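Local coordinates for protein probable glutathione S-transferase (Pseudomonas aeruginosa, PDB 6JWK) that isomerises maleylpyruvate as a zeta-class member of the glutathione S-transferase superfamily, and probably draws on glutathione to do so, as its relatives do, at residues S10-L21 and A160-P169; E143-F154 and P183-C194. One frame throughout, in Å; residues are numbered along the deposited sequence.

Overall arrangement
Interaction 1 joins the two domains of the glutathione S-transferase fold: helix 10-22 of the N-terminal, thioredoxin-like domain lies against the start of helix 162-176 in the all-helical C-terminal domain. Interaction 2 lies wholly within the C-terminal domain, where the end of helix 124-149 and the loop after it meet helix 185-195. The centres are about 15 Å apart, interaction 1 about 5 Å and interaction 2 about 14 Å from the centre of the folded chain. Along the sequence the segments alternate, 10-21, 143-154, 160-169 and 183-194. The two contacts touch through Glu164, which packs on Phe154, Leu190 and Cys194, so the interdomain contact adjoins the packing of the C-terminal helices.

Interaction 1 of 2, residues S10-L21 and A160-P169; sequences STSYRVRIALAL and AGIVECCLVP. With SO4 (sulfate ion), chain I.
Pro169 and Cys165 each enter a hollow of four residues on helix 10-21. The small thiol of Cys165 fits among Arg14, Ile17, Ala18 and Leu21, its SG 3.7 Å from Ile17 CG2, while the compact ring of Pro169 settles among Ser10, Tyr13, Arg14 and Ile17. Such knobs-into-holes packing brings the helix axes to 8.3 Å at 141°.

Arg14 can be followed outward. Its CB and CG pass the carbonyl of Cys165, CG lying 3.2 Å from that O and CA, in a CA-H...O contact, 3.4 Å; this buried oxygen has no hydrogen-bond partner, since Pro169 brings no N-H. CD comes alongside Cys166 SG. NE donates to a water, 2.8 Å away, which donates to Cys166 O, and NH1 bonds Ser66 OG. A long chain suits this place, its apolar shaft lining the interface while its charged end finds polar partners. Tyr13, its CG anti to the backbone N (chi1 -171°), lays one ring face over Pro169 CG, a CH-pi contact.

Ser10 N donates to a sulfate, probably from the crystallisation liquor, which His105 NE2 also bonds. Helix 10-22 lies between strand 2-5, touched by Val15 and Leu19, and helix 162-176, with helix 198-203 flanking it at Ile17 and Ala20.

Interaction 2 of 2, residues E143-F154 and P183-C194; sequences ETLLNRHRRGAF and PYPALLELEGRC
Glu143 reaches across to the first turn of helix 185-194 and grips it with two hydrogen bonds. Ala186 N gives its hydrogen to the syn lone pair of OE2 at 2.9 Å (161°), and Leu187 N donates to OE1, also on the syn side, at 2.9 Å. CG stands anti to the backbone N (chi1 174°), and a bend at chi2 then turns the carboxylate to these amides. A glutamate suits this place, since its negative charge would probably be favoured by the positive N-terminal end of helix 185-194.

Apolar contacts fill the angle between the helices, whose axes cross at 74°. Leu146 sends CD1 to Leu190 CD2 and CD2 to both Leu187 and the small methyl of Ala186, whose CB also lies 3.3 Å from Glu143 OE2. This joins helix 124-149 to helix 185-195 within the all-helical C-terminal domain of the glutathione S-transferase fold. Farther along, Cys194 SG meets the edge of the Phe154 ring in its plane, 3.9 Å from CE1.

A second polar group centres on Ala153 O. Arg193 NH1 donates to it at 2.8 Å in the carbonyl plane, on a lone pair, whereas Arg150 NH2 comes from above that plane; Arg150 NE bonds Gly152 O. The shared acceptor brings the two guanidinium groups close, and Glu189 probably eases their repulsion: its OE1 pairs with Arg193 NH2 by charge alone, 3.3 Å away with no N-H directed at it, and accepts from a water that also binds Arg150 NH1 and Ala186 O.

Interaction 1 of 2, residues S10-L21 and A160-P169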
loop_
_atom_site.group_PDB
_atom_site.type_symbol
_atom_site.label_atom_id
_atom_site.label_comp_id
_atom_site.label_asym_id
_atom_site.label_seq_id
_atom_site.Cartn_x
_atom_site.Cartn_y
_atom_site.Cartn_z
ATOM N N SER B 10 2.782 -13.928 -3.362
ATOM C CA SER B 10 3.822 -12.873 -3.247
ATOM C C SER B 10 3.755 -12.192 -1.881
ATOM O O SER B 10 4.807 -11.888 -1.308
ATOM C CB SER B 10 3.712 -11.839 -4.322
ATOM O OG SER B 10 4.043 -12.404 -5.545
ATOM N N THR B 11 2.557 -11.928 -1.373
ATOM C CA THR B 11 2.405 -11.186 -0.102
ATOM C C THR B 11 2.872 -12.122 1.017
ATOM O O THR B 11 3.459 -11.625 1.990
ATOM C CB THR B 11 0.974 -10.629 0.071
ATOM O OG1 THR B 11 0.088 -11.741 -0.107
ATOM C CG2 THR B 11 0.663 -9.549 -0.942
ATOM N N SER B 12 2.633 -13.420 0.906
ATOM C CA SER B 12 3.175 -14.405 1.895
ATOM C C SER B 12 4.712 -14.357 1.865
ATOM O O SER B 12 5.351 -14.358 2.914
ATOM C CB SER B 12 2.691 -15.813 1.623
ATOM O OG SER B 12 1.282 -15.906 1.765
ATOM N N TYR B 13 5.270 -14.363 0.667
ATOM C CA TYR B 13 6.740 -14.334 0.462
ATOM C C TYR B 13 7.318 -13.109 1.213
ATOM O O TYR B 13 8.333 -13.253 1.922
ATOM C CB TYR B 13 6.996 -14.377 -1.044
ATOM C CG TYR B 13 8.432 -14.564 -1.469
ATOM C CD1 TYR B 13 9.448 -14.849 -0.559
ATOM C CD2 TYR B 13 8.758 -14.550 -2.821
ATOM C CE1 TYR B 13 10.764 -15.024 -0.980
ATOM C CE2 TYR B 13 10.071 -14.731 -3.252
ATOM C CZ TYR B 13 11.071 -14.977 -2.327
ATOM O OH TYR B 13 12.349 -15.169 -2.768
ATOM N N ARG B 14 6.722 -11.923 1.051
ATOM C CA ARG B 14 7.180 -10.670 1.726
ATOM C C ARG B 14 7.348 -10.944 3.222
ATOM O O ARG B 14 8.323 -10.562 3.785
ATOM C CB ARG B 14 6.182 -9.503 1.605
ATOM C CG ARG B 14 5.949 -8.987 0.194
ATOM C CD ARG B 14 4.890 -7.925 0.249
ATOM N NE ARG B 14 4.533 -7.501 -1.076
ATOM C CZ ARG B 14 3.519 -6.731 -1.362
ATOM N NH1 ARG B 14 2.700 -6.348 -0.395
ATOM N NH2 ARG B 14 3.290 -6.384 -2.617
ATOM N N VAL B 15 6.365 -11.575 3.849
ATOM C CA VAL B 15 6.379 -11.764 5.324
ATOM C C VAL B 15 7.281 -12.920 5.729
ATOM O O VAL B 15 7.894 -12.847 6.837
ATOM C CB VAL B 15 4.943 -11.970 5.850
ATOM C CG1 VAL B 15 4.948 -12.167 7.349
ATOM C CG2 VAL B 15 4.051 -10.781 5.470
ATOM N N ARG B 16 7.383 -13.973 4.922
ATOM C CA ARG B 16 8.378 -15.057 5.177
ATOM C C ARG B 16 9.795 -14.468 5.148
ATOM O O ARG B 16 10.633 -14.856 5.983
ATOM C CB ARG B 16 8.274 -16.202 4.180
ATOM C CG ARG B 16 7.004 -17.033 4.317
ATOM C CD ARG B 16 7.063 -18.336 3.541
ATOM N NE ARG B 16 7.511 -18.192 2.154
ATOM C CZ ARG B 16 6.742 -18.036 1.088
ATOM N NH1 ARG B 16 5.424 -18.035 1.196
ATOM N NH2 ARG B 16 7.308 -17.930 -0.114
ATOM N N ILE B 17 10.077 -13.517 4.268
ATOM C CA ILE B 17 11.435 -12.883 4.296
ATOM C C ILE B 17 11.585 -12.114 5.608
ATOM O O ILE B 17 12.649 -12.241 6.286
ATOM C CB ILE B 17 11.597 -11.958 3.084
ATOM C CG1 ILE B 17 11.554 -12.741 1.770
ATOM C CG2 ILE B 17 12.842 -11.096 3.186
ATOM C CD1 ILE B 17 11.388 -11.833 0.542
ATOM N N ALA B 18 10.575 -11.342 5.993
ATOM C CA ALA B 18 10.655 -10.546 7.243
ATOM C C ALA B 18 10.930 -11.482 8.423
ATOM O O ALA B 18 11.833 -11.200 9.296
ATOM C CB ALA B 18 9.374 -9.774 7.463
ATOM N N LEU B 19 10.132 -12.544 8.559
ATOM C CA LEU B 19 10.358 -13.503 9.670
ATOM C C LEU B 19 11.782 -14.089 9.597
ATOM O O LEU B 19 12.398 -14.248 10.660
ATOM C CB LEU B 19 9.277 -14.598 9.637
ATOM C CG LEU B 19 7.883 -14.092 9.983
ATOM C CD1 LEU B 19 6.809 -15.135 9.642
ATOM C CD2 LEU B 19 7.778 -13.716 11.463
ATOM N N ALA B 20 12.261 -14.469 8.419
ATOM C CA ALA B 20 13.600 -15.075 8.238
ATOM C C ALA B 20 14.648 -14.055 8.673
ATOM O O ALA B 20 15.510 -14.441 9.462
ATOM C CB ALA B 20 13.820 -15.570 6.835
ATOM N N LEU B 21 14.514 -12.775 8.305
ATOM C CA LEU B 21 15.492 -11.746 8.732
ATOM C C LEU B 21 15.499 -11.596 10.263
ATOM O O LEU B 21 16.571 -11.316 10.840
ATOM C CB LEU B 21 15.176 -10.421 8.030
ATOM C CG LEU B 21 15.448 -10.419 6.533
ATOM C CD1 LEU B 21 14.890 -9.141 5.907
ATOM C CD2 LEU B 21 16.956 -10.535 6.279
ATOM N N ALA B 160 19.156 -5.893 4.937
ATOM C CA ALA B 160 17.869 -5.985 4.223
ATOM C C ALA B 160 16.700 -5.588 5.135
ATOM O O ALA B 160 16.747 -5.752 6.387
ATOM C CB ALA B 160 17.695 -7.381 3.674
ATOM N N GLY B 161 15.653 -5.050 4.534
ATOM C CA GLY B 161 14.491 -4.581 5.309
ATOM C C GLY B 161 13.245 -4.567 4.454
ATOM O O GLY B 161 13.179 -5.352 3.473
ATOM N N ILE B 162 12.296 -3.723 4.824
ATOM C CA ILE B 162 10.961 -3.709 4.188
ATOM C C ILE B 162 11.093 -3.553 2.668
ATOM O O ILE B 162 10.305 -4.154 1.926
ATOM C CB ILE B 162 10.059 -2.644 4.830
ATOM C CG1 ILE B 162 8.637 -2.819 4.303
ATOM C CG2 ILE B 162 10.588 -1.251 4.623
ATOM C CD1 ILE B 162 7.615 -1.924 4.991
ATOM N N VAL B 163 12.082 -2.807 2.158
ATOM C CA VAL B 163 12.183 -2.584 0.700
ATOM C C VAL B 163 12.451 -3.928 0.002
ATOM O O VAL B 163 11.750 -4.262 -1.033
ATOM C CB VAL B 163 13.249 -1.518 0.412
ATOM C CG1 VAL B 163 13.654 -1.546 -1.029
ATOM C CG2 VAL B 163 12.764 -0.138 0.818
ATOM N N GLU B 164 13.395 -4.731 0.538
ATOM C CA GLU B 164 13.806 -6.008 -0.090
ATOM C C GLU B 164 12.675 -7.011 0.139
ATOM O O GLU B 164 12.463 -7.883 -0.717
ATOM C CB GLU B 164 15.168 -6.477 0.434
ATOM C CG GLU B 164 16.328 -5.563 -0.015
ATOM C CD GLU B 164 16.474 -4.231 0.716
ATOM O OE1 GLU B 164 15.970 -4.091 1.900
ATOM O OE2 GLU B 164 17.108 -3.313 0.107
ATOM N N CYS B 165 11.955 -6.911 1.251
ATOM C CA CYS B 165 10.796 -7.810 1.482
ATOM C C CYS B 165 9.777 -7.609 0.332
ATOM O O CYS B 165 9.127 -8.596 -0.079
ATOM C CB CYS B 165 10.121 -7.542 2.808
ATOM S SG CYS B 165 11.115 -7.973 4.245
ATOM N N CYS B 166 9.636 -6.388 -0.201
ATOM C CA CYS B 166 8.664 -6.100 -1.285
ATOM C C CYS B 166 9.300 -6.352 -2.663
ATOM O O CYS B 166 8.605 -6.874 -3.564
ATOM C CB CYS B 166 8.155 -4.675 -1.192
ATOM S SG CYS B 166 7.180 -4.411 0.310
ATOM N N LEU B 167 10.567 -5.989 -2.870
ATOM C CA LEU B 167 11.151 -6.092 -4.231
ATOM C C LEU B 167 11.389 -7.531 -4.660
ATOM O O LEU B 167 11.146 -7.864 -5.845
ATOM C CB LEU B 167 12.431 -5.270 -4.308
ATOM C CG LEU B 167 12.173 -3.867 -4.857
ATOM C CD1 LEU B 167 13.340 -2.905 -4.581
ATOM C CD2 LEU B 167 11.840 -3.936 -6.353
ATOM N N VAL B 168 11.919 -8.362 -3.789
ATOM C CA VAL B 168 12.345 -9.720 -4.199
ATOM C C VAL B 168 11.125 -10.474 -4.709
ATOM O O VAL B 168 11.200 -11.084 -5.757
ATOM C CB VAL B 168 13.103 -10.439 -3.067
ATOM C CG1 VAL B 168 13.128 -11.947 -3.225
ATOM C CG2 VAL B 168 14.508 -9.852 -2.986
ATOM N N PRO B 169 9.962 -10.457 -4.021
ATOM C CA PRO B 169 8.810 -11.144 -4.581
ATOM C C PRO B 169 8.331 -10.546 -5.915
ATOM O O PRO B 169 7.981 -11.291 -6.864
ATOM C CB PRO B 169 7.789 -11.046 -3.429
ATOM C CG PRO B 169 8.632 -10.938 -2.184
ATOM C CD PRO B 169 9.740 -9.978 -2.634
HETATM S S SO4 I . -0.610 -12.962 -4.747
HETATM O O1 SO4 I . -0.263 -12.221 -3.572
HETATM O O2 SO4 I . -1.551 -12.253 -5.553
HETATM O O3 SO4 I . 0.541 -13.211 -5.593
HETATM O O4 SO4 I . -1.192 -14.201 -4.319
HETATM O O HOH W 1 6.599 -13.727 -5.521
HETATM O O HOH W 2 5.992 -7.794 -3.457
#

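Interaction 2 of 2, residues E143-F154 and P183-C194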
loop_
_atom_site.group_PDB
_atom_site.type_symbol
_atom_site.label_atom_id
_atom_site.label_comp_id
_atom_site.label_asym_id
_atom_site.label_seq_id
_atom_site.Cartn_x
_atom_site.Cartn_y
_atom_site.Cartn_z
ATOM N N GLU B 143 13.810 1.553 -9.828
ATOM C CA GLU B 143 15.269 1.603 -10.190
ATOM C C GLU B 143 15.765 3.000 -9.812
ATOM O O GLU B 143 16.786 3.108 -9.146
ATOM C CB GLU B 143 15.422 1.264 -11.681
ATOM C CG GLU B 143 16.834 1.410 -12.235
ATOM C CD GLU B 143 17.750 0.224 -11.968
ATOM O OE1 GLU B 143 17.249 -0.773 -11.337
ATOM O OE2 GLU B 143 18.975 0.284 -12.355
ATOM N N THR B 144 15.047 4.059 -10.186
ATOM C CA THR B 144 15.446 5.466 -9.892
ATOM C C THR B 144 15.449 5.721 -8.383
ATOM O O THR B 144 16.445 6.311 -7.868
ATOM C CB THR B 144 14.535 6.465 -10.638
ATOM O OG1 THR B 144 14.799 6.202 -12.002
ATOM C CG2 THR B 144 14.825 7.916 -10.343
ATOM N N LEU B 145 14.427 5.259 -7.650
ATOM C CA LEU B 145 14.414 5.524 -6.185
ATOM C C LEU B 145 15.605 4.800 -5.544
ATOM O O LEU B 145 16.151 5.316 -4.594
ATOM C CB LEU B 145 13.081 5.069 -5.556
ATOM C CG LEU B 145 11.857 5.861 -6.012
ATOM C CD1 LEU B 145 10.631 5.271 -5.352
ATOM C CD2 LEU B 145 11.934 7.362 -5.732
ATOM N N LEU B 146 15.881 3.567 -5.958
ATOM C CA LEU B 146 17.005 2.780 -5.391
ATOM C C LEU B 146 18.304 3.547 -5.651
ATOM O O LEU B 146 19.037 3.776 -4.687
ATOM C CB LEU B 146 17.043 1.373 -5.999
ATOM C CG LEU B 146 18.200 0.494 -5.546
ATOM C CD1 LEU B 146 18.166 0.279 -4.043
ATOM C CD2 LEU B 146 18.183 -0.830 -6.294
ATOM N N ASN B 147 18.533 3.956 -6.888
ATOM C CA ASN B 147 19.761 4.706 -7.283
ATOM C C ASN B 147 19.894 6.025 -6.534
ATOM O O ASN B 147 21.010 6.336 -6.155
ATOM C CB ASN B 147 19.795 5.035 -8.761
ATOM C CG ASN B 147 20.114 3.814 -9.579
ATOM O OD1 ASN B 147 20.851 2.947 -9.118
ATOM N ND2 ASN B 147 19.561 3.752 -10.781
ATOM N N ARG B 148 18.802 6.739 -6.250
ATOM C CA ARG B 148 18.855 8.093 -5.636
ATOM C C ARG B 148 18.801 8.056 -4.125
ATOM O O ARG B 148 19.341 8.974 -3.523
ATOM C CB ARG B 148 17.723 8.982 -6.162
ATOM C CG ARG B 148 17.864 9.127 -7.664
ATOM C CD ARG B 148 17.352 10.399 -8.230
ATOM N NE ARG B 148 17.746 10.476 -9.620
ATOM C CZ ARG B 148 17.396 11.456 -10.422
ATOM N NH1 ARG B 148 16.703 12.469 -9.938
ATOM N NH2 ARG B 148 17.802 11.460 -11.678
ATOM N N HIS B 149 18.201 7.056 -3.486
ATOM C CA HIS B 149 17.923 7.189 -2.037
ATOM C C HIS B 149 18.536 6.077 -1.187
ATOM O O HIS B 149 18.396 6.167 0.036
ATOM C CB HIS B 149 16.407 7.297 -1.801
ATOM C CG HIS B 149 15.798 8.496 -2.452
ATOM N ND1 HIS B 149 14.502 8.489 -2.965
ATOM C CD2 HIS B 149 16.283 9.743 -2.664
ATOM C CE1 HIS B 149 14.250 9.681 -3.503
ATOM N NE2 HIS B 149 15.337 10.458 -3.363
ATOM N N ARG B 150 19.059 5.016 -1.782
ATOM C CA ARG B 150 19.605 3.895 -0.986
ATOM C C ARG B 150 20.650 4.403 0.012
ATOM O O ARG B 150 21.348 5.401 -0.272
ATOM C CB ARG B 150 20.222 2.807 -1.851
ATOM C CG ARG B 150 21.578 3.179 -2.448
ATOM C CD ARG B 150 21.918 2.245 -3.576
ATOM N NE ARG B 150 21.945 0.853 -3.152
ATOM C CZ ARG B 150 21.948 -0.182 -3.986
ATOM N NH1 ARG B 150 21.891 -0.022 -5.288
ATOM N NH2 ARG B 150 21.986 -1.394 -3.507
ATOM N N ARG B 151 20.766 3.748 1.148
ATOM C CA ARG B 151 21.758 4.142 2.174
ATOM C C ARG B 151 22.994 3.250 2.099
ATOM O O ARG B 151 23.993 3.606 2.715
ATOM C CB ARG B 151 21.112 4.144 3.555
ATOM C CG ARG B 151 19.965 5.141 3.676
ATOM C CD ARG B 151 20.523 6.558 3.779
ATOM N NE ARG B 151 19.649 7.562 3.196
ATOM C CZ ARG B 151 19.948 8.849 3.125
ATOM N NH1 ARG B 151 21.121 9.257 3.604
ATOM N NH2 ARG B 151 19.097 9.697 2.542
ATOM N N GLY B 152 22.917 2.102 1.431
ATOM C CA GLY B 152 23.974 1.074 1.498
ATOM C C GLY B 152 23.790 -0.019 0.466
ATOM O O GLY B 152 23.175 0.237 -0.598
ATOM N N ALA B 153 24.417 -1.154 0.749
ATOM C CA ALA B 153 24.399 -2.387 -0.067
ATOM C C ALA B 153 22.934 -2.741 -0.245
ATOM O O ALA B 153 22.563 -3.170 -1.326
ATOM C CB ALA B 153 25.140 -3.507 0.616
ATOM N N PHE B 154 22.162 -2.537 0.815
ATOM C CA PHE B 154 20.678 -2.633 0.776
ATOM C C PHE B 154 20.111 -1.219 0.858
ATOM O O PHE B 154 20.843 -0.267 1.186
ATOM C CB PHE B 154 20.157 -3.539 1.892
ATOM C CG PHE B 154 20.790 -4.907 1.907
ATOM C CD1 PHE B 154 20.261 -5.933 1.137
ATOM C CD2 PHE B 154 22.007 -5.116 2.569
ATOM C CE1 PHE B 154 20.864 -7.177 1.121
ATOM C CE2 PHE B 154 22.586 -6.371 2.584
ATOM C CZ PHE B 154 22.016 -7.396 1.858
ATOM N N PRO B 183 16.296 -3.417 -18.264
ATOM C CA PRO B 183 16.358 -2.003 -17.886
ATOM C C PRO B 183 16.532 -1.706 -16.379
ATOM O O PRO B 183 16.729 -0.547 -16.029
ATOM C CB PRO B 183 15.060 -1.382 -18.417
ATOM C CG PRO B 183 14.529 -2.431 -19.400
ATOM C CD PRO B 183 15.025 -3.783 -18.892
ATOM N N TYR B 184 16.600 -2.720 -15.504
ATOM C CA TYR B 184 16.709 -2.462 -14.037
ATOM C C TYR B 184 17.968 -3.129 -13.460
ATOM O O TYR B 184 17.893 -3.971 -12.531
ATOM C CB TYR B 184 15.396 -2.884 -13.362
ATOM C CG TYR B 184 14.176 -2.660 -14.225
ATOM C CD1 TYR B 184 13.739 -1.380 -14.552
ATOM C CD2 TYR B 184 13.533 -3.738 -14.833
ATOM C CE1 TYR B 184 12.679 -1.172 -15.432
ATOM C CE2 TYR B 184 12.454 -3.549 -15.682
ATOM C CZ TYR B 184 12.015 -2.266 -15.966
ATOM O OH TYR B 184 11.001 -2.128 -16.874
ATOM N N PRO B 185 19.196 -2.726 -13.890
ATOM C CA PRO B 185 20.404 -3.395 -13.387
ATOM C C PRO B 185 20.606 -3.225 -11.873
ATOM O O PRO B 185 21.006 -4.179 -11.204
ATOM C CB PRO B 185 21.554 -2.805 -14.245
ATOM C CG PRO B 185 21.010 -1.428 -14.650
ATOM C CD PRO B 185 19.510 -1.654 -14.864
ATOM N N ALA B 186 20.280 -2.066 -11.301
ATOM C CA ALA B 186 20.454 -1.884 -9.847
ATOM C C ALA B 186 19.435 -2.810 -9.140
ATOM O O ALA B 186 19.796 -3.414 -8.095
ATOM C CB ALA B 186 20.354 -0.416 -9.416
ATOM N N LEU B 187 18.206 -2.939 -9.649
ATOM C CA LEU B 187 17.212 -3.833 -8.977
ATOM C C LEU B 187 17.726 -5.284 -9.039
ATOM O O LEU B 187 17.702 -5.982 -7.986
ATOM C CB LEU B 187 15.821 -3.725 -9.620
ATOM C CG LEU B 187 15.074 -2.387 -9.532
ATOM C CD1 LEU B 187 13.662 -2.550 -10.093
ATOM C CD2 LEU B 187 15.024 -1.821 -8.110
ATOM N N LEU B 188 18.236 -5.713 -10.199
ATOM C CA LEU B 188 18.787 -7.076 -10.365
ATOM C C LEU B 188 19.966 -7.285 -9.395
ATOM O O LEU B 188 20.016 -8.322 -8.720
ATOM C CB LEU B 188 19.172 -7.366 -11.825
ATOM C CG LEU B 188 17.996 -7.376 -12.783
ATOM C CD1 LEU B 188 18.465 -7.519 -14.228
ATOM C CD2 LEU B 188 17.010 -8.475 -12.414
ATOM N N GLU B 189 20.823 -6.315 -9.241
ATOM C CA GLU B 189 21.989 -6.470 -8.361
ATOM C C GLU B 189 21.494 -6.596 -6.909
ATOM O O GLU B 189 22.028 -7.443 -6.146
ATOM C CB GLU B 189 22.937 -5.292 -8.577
ATOM C CG GLU B 189 24.075 -5.252 -7.586
ATOM C CD GLU B 189 24.889 -3.983 -7.713
ATOM O OE1 GLU B 189 24.347 -2.871 -7.409
ATOM O OE2 GLU B 189 26.028 -4.102 -8.167
ATOM N N LEU B 190 20.518 -5.774 -6.506
ATOM C CA LEU B 190 20.033 -5.837 -5.106
ATOM C C LEU B 190 19.387 -7.200 -4.894
ATOM O O LEU B 190 19.579 -7.808 -3.848
ATOM C CB LEU B 190 19.049 -4.695 -4.882
ATOM C CG LEU B 190 18.343 -4.644 -3.535
ATOM C CD1 LEU B 190 19.354 -4.638 -2.406
ATOM C CD2 LEU B 190 17.402 -3.430 -3.477
ATOM N N GLU B 191 18.610 -7.637 -5.871
ATOM C CA GLU B 191 17.954 -8.950 -5.785
ATOM C C GLU B 191 19.016 -10.028 -5.555
ATOM O O GLU B 191 18.798 -10.866 -4.678
ATOM C CB GLU B 191 17.136 -9.196 -7.037
ATOM C CG GLU B 191 16.465 -10.550 -7.037
ATOM C CD GLU B 191 15.856 -10.930 -8.383
ATOM O OE1 GLU B 191 16.344 -10.420 -9.377
ATOM O OE2 GLU B 191 14.848 -11.731 -8.423
ATOM N N GLY B 192 20.112 -10.009 -6.319
ATOM C CA GLY B 192 21.211 -10.991 -6.188
ATOM C C GLY B 192 21.835 -10.927 -4.808
ATOM O O GLY B 192 22.045 -11.994 -4.200
ATOM N N ARG B 193 22.038 -9.731 -4.243
ATOM C CA ARG B 193 22.585 -9.648 -2.874
ATOM C C ARG B 193 21.638 -10.308 -1.876
ATOM O O ARG B 193 22.119 -10.922 -0.921
ATOM C CB ARG B 193 22.813 -8.226 -2.370
ATOM C CG ARG B 193 23.922 -7.527 -3.109
ATOM C CD ARG B 193 24.327 -6.203 -2.498
ATOM N NE ARG B 193 25.151 -5.676 -3.567
ATOM C CZ ARG B 193 25.225 -4.410 -3.910
ATOM N NH1 ARG B 193 24.485 -3.506 -3.295
ATOM N NH2 ARG B 193 26.060 -4.048 -4.867
ATOM N N CYS B 194 20.348 -10.083 -2.004
ATOM C CA CYS B 194 19.342 -10.728 -1.104
ATOM C C CYS B 194 19.336 -12.261 -1.243
ATOM O O CYS B 194 19.389 -12.966 -0.212
ATOM C CB CYS B 194 17.970 -10.167 -1.444
ATOM S SG CYS B 194 17.812 -8.414 -1.011
HETATM O O HOH W 3 21.862 -2.520 -6.549
#